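Local coordinates for protein arginyl-tRNA synthetase (Campylobacter jejuni, PDB 3FNR) that joins L-arginine to tRNA(Arg) at the cost of ATP, releasing AMP and diphosphate, as a monomeric class I aminoacyl-tRNA synthetase, at residues 86-91 with 134-139; 374-379 with 404-409. The protein carries 1 engineered substitution. One frame throughout, in Å; residues are numbered along the deposited sequence.

Interaction 1: residues 86-91 with 134-139; sequences LGLSIL and ENIPSL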
ATOM      1  N   LEU A  86     -24.939   7.115   2.313  1.00 57.62           N
ATOM      2  CA  LEU A  86     -24.136   8.279   1.939  1.00 56.82           C
ATOM      3  C   LEU A  86     -24.995   9.379   1.295  1.00 57.50           C
ATOM      4  O   LEU A  86     -24.819  10.556   1.600  1.00 56.92           O
ATOM      5  CB  LEU A  86     -22.988   7.873   1.009  1.00 53.91           C
ATOM      6  CG  LEU A  86     -22.047   8.979   0.533  1.00 53.18           C
ATOM      7  CD1 LEU A  86     -21.112   9.411   1.666  1.00 51.81           C
ATOM      8  CD2 LEU A  86     -21.267   8.518  -0.692  1.00 55.74           C
ATOM      9  N   GLY A  87     -25.917   8.989   0.414  1.00 59.43           N
ATOM     10  CA  GLY A  87     -26.874   9.929  -0.179  1.00 60.30           C
ATOM     11  C   GLY A  87     -27.820  10.496   0.866  1.00 61.08           C
ATOM     12  O   GLY A  87     -28.146  11.688   0.840  1.00 64.42           O
ATOM     13  N   LEU A  88     -28.241   9.635   1.793  1.00 61.07           N
ATOM     14  CA  LEU A  88     -29.104  10.015   2.909  1.00 60.75           C
ATOM     15  C   LEU A  88     -28.443  11.042   3.820  1.00 60.24           C
ATOM     16  O   LEU A  88     -29.060  12.046   4.178  1.00 64.22           O
ATOM     17  CB  LEU A  88     -29.490   8.780   3.728  1.00 60.05           C
ATOM     18  CG  LEU A  88     -30.464   8.984   4.894  1.00 63.52           C
ATOM     19  CD1 LEU A  88     -31.871   9.299   4.392  1.00 66.91           C
ATOM     20  CD2 LEU A  88     -30.485   7.765   5.796  1.00 63.53           C
ATOM     21  N   SER A  89     -27.186  10.780   4.173  1.00 58.15           N
ATOM     22  CA  SER A  89     -26.428  11.606   5.112  1.00 54.62           C
ATOM     23  C   SER A  89     -26.160  13.013   4.593  1.00 50.49           C
ATOM     24  O   SER A  89     -26.205  13.970   5.365  1.00 56.55           O
ATOM     25  CB  SER A  89     -25.111  10.919   5.477  1.00 58.65           C
ATOM     26  OG  SER A  89     -25.352   9.632   6.030  1.00 62.94           O
ATOM     27  N   ILE A  90     -25.882  13.129   3.295  1.00 41.96           N
ATOM     28  CA  ILE A  90     -25.663  14.428   2.635  1.00 52.43           C
ATOM     29  C   ILE A  90     -26.930  15.271   2.629  1.00 52.95           C
ATOM     30  O   ILE A  90     -26.885  16.472   2.924  1.00 57.97           O
ATOM     31  CB  ILE A  90     -25.155  14.253   1.187  1.00 53.29           C
ATOM     32  CG1 ILE A  90     -23.748  13.668   1.201  1.00 55.27           C
ATOM     33  CG2 ILE A  90     -25.134  15.591   0.409  1.00 50.08           C
ATOM     34  CD1 ILE A  90     -23.381  13.043  -0.093  1.00 45.73           C
ATOM     35  N   LEU A  91     -28.050  14.628   2.295  1.00 61.53           N
ATOM     36  CA  LEU A  91     -29.378  15.243   2.348  1.00 65.77           C
ATOM     37  C   LEU A  91     -29.672  15.831   3.732  1.00 68.51           C
ATOM     38  O   LEU A  91     -30.135  16.971   3.847  1.00 70.42           O
ATOM     39  CB  LEU A  91     -30.456  14.215   1.978  1.00 63.96           C
ATOM     40  CG  LEU A  91     -31.917  14.652   2.159  1.00 63.02           C
ATOM     41  CD1 LEU A  91     -32.367  15.459   0.963  1.00 59.79           C
ATOM     42  CD2 LEU A  91     -32.835  13.462   2.386  1.00 56.92           C
ATOM     43  N   GLU A 134     -36.733  11.374  -2.709  1.00 82.57           N
ATOM     44  CA  GLU A 134     -36.772  10.679  -3.996  1.00 85.16           C
ATOM     45  C   GLU A 134     -35.471  10.806  -4.785  1.00 80.63           C
ATOM     46  O   GLU A 134     -35.187   9.985  -5.659  1.00 80.26           O
ATOM     47  CB  GLU A 134     -37.982  11.119  -4.839  1.00 85.22           C
ATOM     48  CG  GLU A 134     -37.978  12.571  -5.295  1.00 92.24           C
ATOM     49  CD  GLU A 134     -39.295  12.983  -5.928  1.00 92.36           C
ATOM     50  OE1 GLU A 134     -39.290  13.385  -7.114  1.00 95.90           O
ATOM     51  OE2 GLU A 134     -40.334  12.900  -5.240  1.00 95.88           O
ATOM     52  N   ASN A 135     -34.686  11.834  -4.472  1.00 77.77           N
ATOM     53  CA  ASN A 135     -33.429  12.080  -5.172  1.00 76.66           C
ATOM     54  C   ASN A 135     -32.182  11.532  -4.463  1.00 73.00           C
ATOM     55  O   ASN A 135     -31.061  11.774  -4.917  1.00 70.75           O
ATOM     56  CB  ASN A 135     -33.271  13.572  -5.484  1.00 78.04           C
ATOM     57  CG  ASN A 135     -34.177  14.033  -6.616  1.00 80.36           C
ATOM     58  OD1 ASN A 135     -34.172  13.465  -7.711  1.00 80.87           O
ATOM     59  ND2 ASN A 135     -34.952  15.079  -6.360  1.00 79.68           N
ATOM     60  N   ILE A 136     -32.386  10.797  -3.364  1.00 67.50           N
ATOM     61  CA  ILE A 136     -31.282  10.185  -2.604  1.00 63.59           C
ATOM     62  C   ILE A 136     -30.321   9.326  -3.449  1.00 65.48           C
ATOM     63  O   ILE A 136     -29.117   9.562  -3.386  1.00 64.30           O
ATOM     64  CB  ILE A 136     -31.763   9.396  -1.339  1.00 63.25           C
ATOM     65  CG1 ILE A 136     -32.456  10.325  -0.341  1.00 58.56           C
ATOM     66  CG2 ILE A 136     -30.594   8.665  -0.662  1.00 58.85           C
ATOM     67  CD1 ILE A 136     -33.129   9.597   0.804  1.00 57.68           C
ATOM     68  N   PRO A 137     -30.834   8.353  -4.249  1.00 67.78           N
ATOM     69  CA  PRO A 137     -29.862   7.586  -5.045  1.00 68.22           C
ATOM     70  C   PRO A 137     -29.206   8.357  -6.193  1.00 67.41           C
ATOM     71  O   PRO A 137     -28.133   7.965  -6.642  1.00 67.86           O
ATOM     72  CB  PRO A 137     -30.682   6.409  -5.586  1.00 69.62           C
ATOM     73  CG  PRO A 137     -32.075   6.870  -5.578  1.00 72.07           C
ATOM     74  CD  PRO A 137     -32.213   7.865  -4.465  1.00 69.95           C
ATOM     75  N   SER A 138     -29.836   9.435  -6.655  1.00 65.73           N
ATOM     76  CA  SER A 138     -29.188  10.347  -7.602  1.00 68.18           C
ATOM     77  C   SER A 138     -28.067  11.128  -6.914  1.00 66.30           C
ATOM     78  O   SER A 138     -27.032  11.417  -7.529  1.00 61.32           O
ATOM     79  CB  SER A 138     -30.199  11.322  -8.211  1.00 68.83           C
ATOM     80  OG  SER A 138     -31.108  10.644  -9.060  1.00 78.77           O
ATOM     81  N   LEU A 139     -28.292  11.458  -5.640  1.00 62.90           N
ATOM     82  CA  LEU A 139     -27.337  12.189  -4.814  1.00 63.88           C
ATOM     83  C   LEU A 139     -26.173  11.272  -4.443  1.00 63.06           C
ATOM     84  O   LEU A 139     -25.014  11.676  -4.525  1.00 61.46           O
ATOM     85  CB  LEU A 139     -28.021  12.709  -3.537  1.00 65.27           C
ATOM     86  CG  LEU A 139     -27.727  14.100  -2.953  1.00 65.08           C
ATOM     87  CD1 LEU A 139     -28.140  14.130  -1.490  1.00 63.16           C
ATOM     88  CD2 LEU A 139     -26.270  14.543  -3.100  1.00 70.43           C
TER
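Gly87 on helix 80-98 and Ile136 in the first turn of helix 136-157 bring their backbones close, with Gly87 CA and Ile136 CA 5.0 Å apart. Glycine suits this place because it has no side chain to hold the Ile136 backbone off. The branched isoleucine packs against the backbone beside it. Its CG2 methyl presses on the helix backbone, 3.5 Å from Leu88 N and 3.7 Å from Gly87 C. The other branch goes a different way: with chi1 at -62°, CG1 turns from the carbonyl carbon and carries CD1 to the tip of Leu88, where Ile136 CD1 and Leu88 CD1 are 3.8 Å apart. These two side chains run alongside one another in the same direction, while Leu91 crosses Ile136 almost perpendicularly and offers its CD2 to CG1 at 4.2 Å.

Leu139, three residues further along the same helix, packs beside it. Its CD1 reaches the main chain, 3.4 Å from Gly87 O and 3.8 Å from Leu91 N, and so rests against the two ends of a helical hydrogen bond. Its CD2 meets Ile90 CG2 at 3.8 Å, methyl against methyl. No hydrogen bond links the two segments; the contact is made by aliphatic side chains against one another and against the backbone of 87-91, and such groups suit a buried place because they bring no polar atoms to be satisfied. Ala122 of helix 113-126 touches both Ile90 and Leu139, and Phe131 touches both Leu91 and Leu139, so the packing continues on other sides.

This is close helix-helix packing at a glycine, with aliphatic side chains against the backbone beside it. It joins two helices of the largely helical insertion between the parallel strands 69-76 and 165-167 of the class I catalytic domain.

Interaction 2: residues 374-379 with 404-409; sequences VNLLFE and KNLAAN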
ATOM      1  N   VAL A 374      35.404  -1.862   2.523  1.00 31.13           N
ATOM      2  CA  VAL A 374      35.001  -3.035   1.743  1.00 31.90           C
ATOM      3  C   VAL A 374      33.652  -3.591   2.224  1.00 35.17           C
ATOM      4  O   VAL A 374      32.808  -3.964   1.408  1.00 35.51           O
ATOM      5  CB  VAL A 374      36.082  -4.149   1.733  1.00 39.47           C
ATOM      6  CG1 VAL A 374      35.637  -5.344   0.869  1.00 31.78           C
ATOM      7  CG2 VAL A 374      37.421  -3.604   1.209  1.00 38.50           C
ATOM      8  N   ASN A 375      33.446  -3.623   3.544  1.00 29.74           N
ATOM      9  CA  ASN A 375      32.154  -4.034   4.108  1.00 30.72           C
ATOM     10  C   ASN A 375      31.022  -3.148   3.601  1.00 33.16           C
ATOM     11  O   ASN A 375      29.969  -3.644   3.212  1.00 37.58           O
ATOM     12  CB  ASN A 375      32.163  -3.976   5.638  1.00 23.26           C
ATOM     13  CG  ASN A 375      33.022  -5.058   6.271  1.00 35.54           C
ATOM     14  OD1 ASN A 375      33.434  -6.023   5.622  1.00 34.47           O
ATOM     15  ND2 ASN A 375      33.284  -4.904   7.561  1.00 32.59           N
ATOM     16  N   LEU A 376      31.268  -1.840   3.597  1.00 34.43           N
ATOM     17  CA  LEU A 376      30.281  -0.856   3.185  1.00 37.26           C
ATOM     18  C   LEU A 376      30.012  -0.963   1.699  1.00 38.19           C
ATOM     19  O   LEU A 376      28.873  -0.802   1.264  1.00 36.64           O
ATOM     20  CB  LEU A 376      30.742   0.552   3.555  1.00 32.58           C
ATOM     21  CG  LEU A 376      29.761   1.723   3.424  1.00 39.63           C
ATOM     22  CD1 LEU A 376      28.539   1.548   4.311  1.00 35.47           C
ATOM     23  CD2 LEU A 376      30.489   3.016   3.761  1.00 34.82           C
ATOM     24  N   LEU A 377      31.068  -1.240   0.935  1.00 39.34           N
ATOM     25  CA  LEU A 377      30.957  -1.515  -0.495  1.00 36.88           C
ATOM     26  C   LEU A 377      30.096  -2.748  -0.740  1.00 39.52           C
ATOM     27  O   LEU A 377      29.162  -2.702  -1.547  1.00 36.28           O
ATOM     28  CB  LEU A 377      32.352  -1.704  -1.107  1.00 34.15           C
ATOM     29  CG  LEU A 377      32.526  -2.234  -2.534  1.00 38.67           C
ATOM     30  CD1 LEU A 377      31.908  -1.305  -3.551  1.00 40.57           C
ATOM     31  CD2 LEU A 377      34.008  -2.428  -2.837  1.00 24.22           C
ATOM     32  N   PHE A 378      30.408  -3.837  -0.036  1.00 37.50           N
ATOM     33  CA  PHE A 378      29.611  -5.057  -0.124  1.00 39.93           C
ATOM     34  C   PHE A 378      28.156  -4.774   0.211  1.00 40.67           C
ATOM     35  O   PHE A 378      27.262  -5.208  -0.515  1.00 41.62           O
ATOM     36  CB  PHE A 378      30.128  -6.158   0.806  1.00 43.35           C
ATOM     37  CG  PHE A 378      29.281  -7.412   0.770  1.00 46.73           C
ATOM     38  CD1 PHE A 378      29.441  -8.344  -0.254  1.00 52.51           C
ATOM     39  CD2 PHE A 378      28.302  -7.644   1.740  1.00 48.86           C
ATOM     40  CE1 PHE A 378      28.650  -9.497  -0.305  1.00 54.61           C
ATOM     41  CE2 PHE A 378      27.505  -8.791   1.698  1.00 50.86           C
ATOM     42  CZ  PHE A 378      27.684  -9.721   0.673  1.00 49.80           C
ATOM     43  N   GLU A 379      27.942  -4.052   1.311  1.00 36.18           N
ATOM     44  CA  GLU A 379      26.611  -3.705   1.791  1.00 40.03           C
ATOM     45  C   GLU A 379      25.839  -2.930   0.726  1.00 40.10           C
ATOM     46  O   GLU A 379      24.664  -3.209   0.488  1.00 39.67           O
ATOM     47  CB  GLU A 379      26.707  -2.896   3.090  1.00 38.88           C
ATOM     48  CG  GLU A 379      25.410  -2.840   3.902  1.00 44.12           C
ATOM     49  CD  GLU A 379      25.581  -2.169   5.264  1.00 47.49           C
ATOM     50  OE1 GLU A 379      24.729  -2.390   6.152  1.00 54.56           O
ATOM     51  OE2 GLU A 379      26.567  -1.429   5.457  1.00 55.69           O
ATOM     52  N   LYS A 404      18.390   1.233   7.230  1.00 43.27           N
ATOM     53  CA  LYS A 404      18.804   1.598   8.585  1.00 45.87           C
ATOM     54  C   LYS A 404      20.259   1.240   8.848  1.00 43.85           C
ATOM     55  O   LYS A 404      21.049   2.083   9.276  1.00 43.70           O
ATOM     56  CB  LYS A 404      17.944   0.871   9.617  1.00 49.09           C
ATOM     57  CG  LYS A 404      16.910   1.725  10.301  1.00 61.74           C
ATOM     58  CD  LYS A 404      16.401   1.054  11.584  1.00 77.80           C
ATOM     59  CE  LYS A 404      15.754  -0.309  11.312  1.00 81.55           C
ATOM     60  NZ  LYS A 404      15.211  -0.942  12.551  1.00 83.57           N
ATOM     61  N   ASN A 405      20.599  -0.020   8.594  1.00 41.30           N
ATOM     62  CA  ASN A 405      21.943  -0.512   8.820  1.00 43.16           C
ATOM     63  C   ASN A 405      22.961   0.126   7.880  1.00 41.09           C
ATOM     64  O   ASN A 405      24.071   0.440   8.293  1.00 44.04           O
ATOM     65  CB  ASN A 405      21.975  -2.034   8.713  1.00 45.96           C
ATOM     66  CG  ASN A 405      21.148  -2.713   9.792  1.00 59.18           C
ATOM     67  OD1 ASN A 405      21.098  -2.262  10.940  1.00 65.48           O
ATOM     68  ND2 ASN A 405      20.498  -3.810   9.425  1.00 66.08           N
ATOM     69  N   LEU A 406      22.573   0.335   6.627  1.00 40.12           N
ATOM     70  CA  LEU A 406      23.457   0.971   5.651  1.00 34.53           C
ATOM     71  C   LEU A 406      23.753   2.427   6.009  1.00 37.14           C
ATOM     72  O   LEU A 406      24.885   2.895   5.830  1.00 33.78           O
ATOM     73  CB  LEU A 406      22.851   0.887   4.254  1.00 31.71           C
ATOM     74  CG  LEU A 406      23.591   1.498   3.057  1.00 37.87           C
ATOM     75  CD1 LEU A 406      24.932   0.827   2.818  1.00 36.09           C
ATOM     76  CD2 LEU A 406      22.735   1.377   1.827  1.00 33.51           C
ATOM     77  N   ALA A 407      22.743   3.141   6.510  1.00 38.07           N
ATOM     78  CA  ALA A 407      22.927   4.536   6.926  1.00 39.36           C
ATOM     79  C   ALA A 407      23.836   4.611   8.151  1.00 41.71           C
ATOM     80  O   ALA A 407      24.726   5.455   8.203  1.00 41.39           O
ATOM     81  CB  ALA A 407      21.606   5.202   7.218  1.00 42.34           C
ATOM     82  N   ALA A 408      23.608   3.714   9.114  1.00 32.39           N
ATOM     83  CA  ALA A 408      24.409   3.645  10.332  1.00 34.58           C
ATOM     84  C   ALA A 408      25.882   3.419   9.992  1.00 39.56           C
ATOM     85  O   ALA A 408      26.746   4.163  10.451  1.00 39.97           O
ATOM     86  CB  ALA A 408      23.903   2.531  11.241  1.00 30.36           C
ATOM     87  N   ASN A 409      26.142   2.401   9.172  1.00 37.28           N
ATOM     88  CA  ASN A 409      27.487   2.053   8.750  1.00 37.66           C
ATOM     89  C   ASN A 409      28.154   3.130   7.915  1.00 37.55           C
ATOM     90  O   ASN A 409      29.337   3.392   8.109  1.00 37.47           O
ATOM     91  CB  ASN A 409      27.485   0.723   8.016  1.00 40.96           C
ATOM     92  CG  ASN A 409      27.110  -0.419   8.916  1.00 37.38           C
ATOM     93  OD1 ASN A 409      27.430  -0.418  10.101  1.00 47.09           O
ATOM     94  ND2 ASN A 409      26.407  -1.395   8.368  1.00 41.39           N
TER
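Glu379, Leu406 and Leu376 bury the most surface where helix 371-381 and helix 398-416 pack as an antiparallel pair in the all-helical DALR anticodon-binding domain. The axes of the short segments come within 10.5 Å and their directions differ by 153°, a spacing that leaves room for side chains between the backbones. Glu379 spans that gap. Its CG lies opposite the backbone N (chi1 -162°) and the chain beyond stays extended, which carries the carboxylate across to the other helix.

On the way over, the aliphatic part of the glutamate slides past Leu406 in the opposite sense, and Glu379 CG lies 3.9 Å from Leu406 CD1. A long residue such as glutamate is apt here, since its methylenes can pack against a leucine while its charged end reaches the more exposed margin of the interface. Leu406 turns the same CD1 to Leu376, whose CD1 is 4.0 Å from it. Leu376 CD1 also touches Asn409 CB at 3.9 Å, so the same methyl group meets both Leu406 and the first side-chain carbon of Asn409. Both leucines are buried, and helix 425-445 closes over them, with Val435 against Leu376 and Ser438 against Leu406. Tyr402 adds a further tie through its hydroxyl, hydrogen-bonded to Glu379 O.

The polar side belongs to Asn409, whose amide can donate to an acid without placing a second charge beside it. Its side chain crosses that of Glu379 at about a right angle, with the amide and carboxylate planes 42° apart. Both carboxylate oxygens meet the same nitrogen: Asn409 ND2 gives a fairly straight bond to the syn side of Glu379 OE2 at 2.9 Å and a weak, more bent one to OE1 at 3.0 Å.

How the interactions relate
Interactions 1 and 2 lie on opposite sides of the chain's centre, with their own centres 58 Å apart and their nearest atoms about 39 Å apart, so neither touches the other. They follow in series along the chain: 86-91 with 134-139 is complete within the catalytic domain before 374-379 with 404-409 begins in the anticodon-binding domain. Neither includes residues of the HIGH motif, the class I signature associated with ATP binding. Both join helices, but by different means: the first has no hydrogen bond between its segments and packs aliphatic side chains against a nearby backbone, whereas the second keeps backbones apart and adds a polar link at its margin.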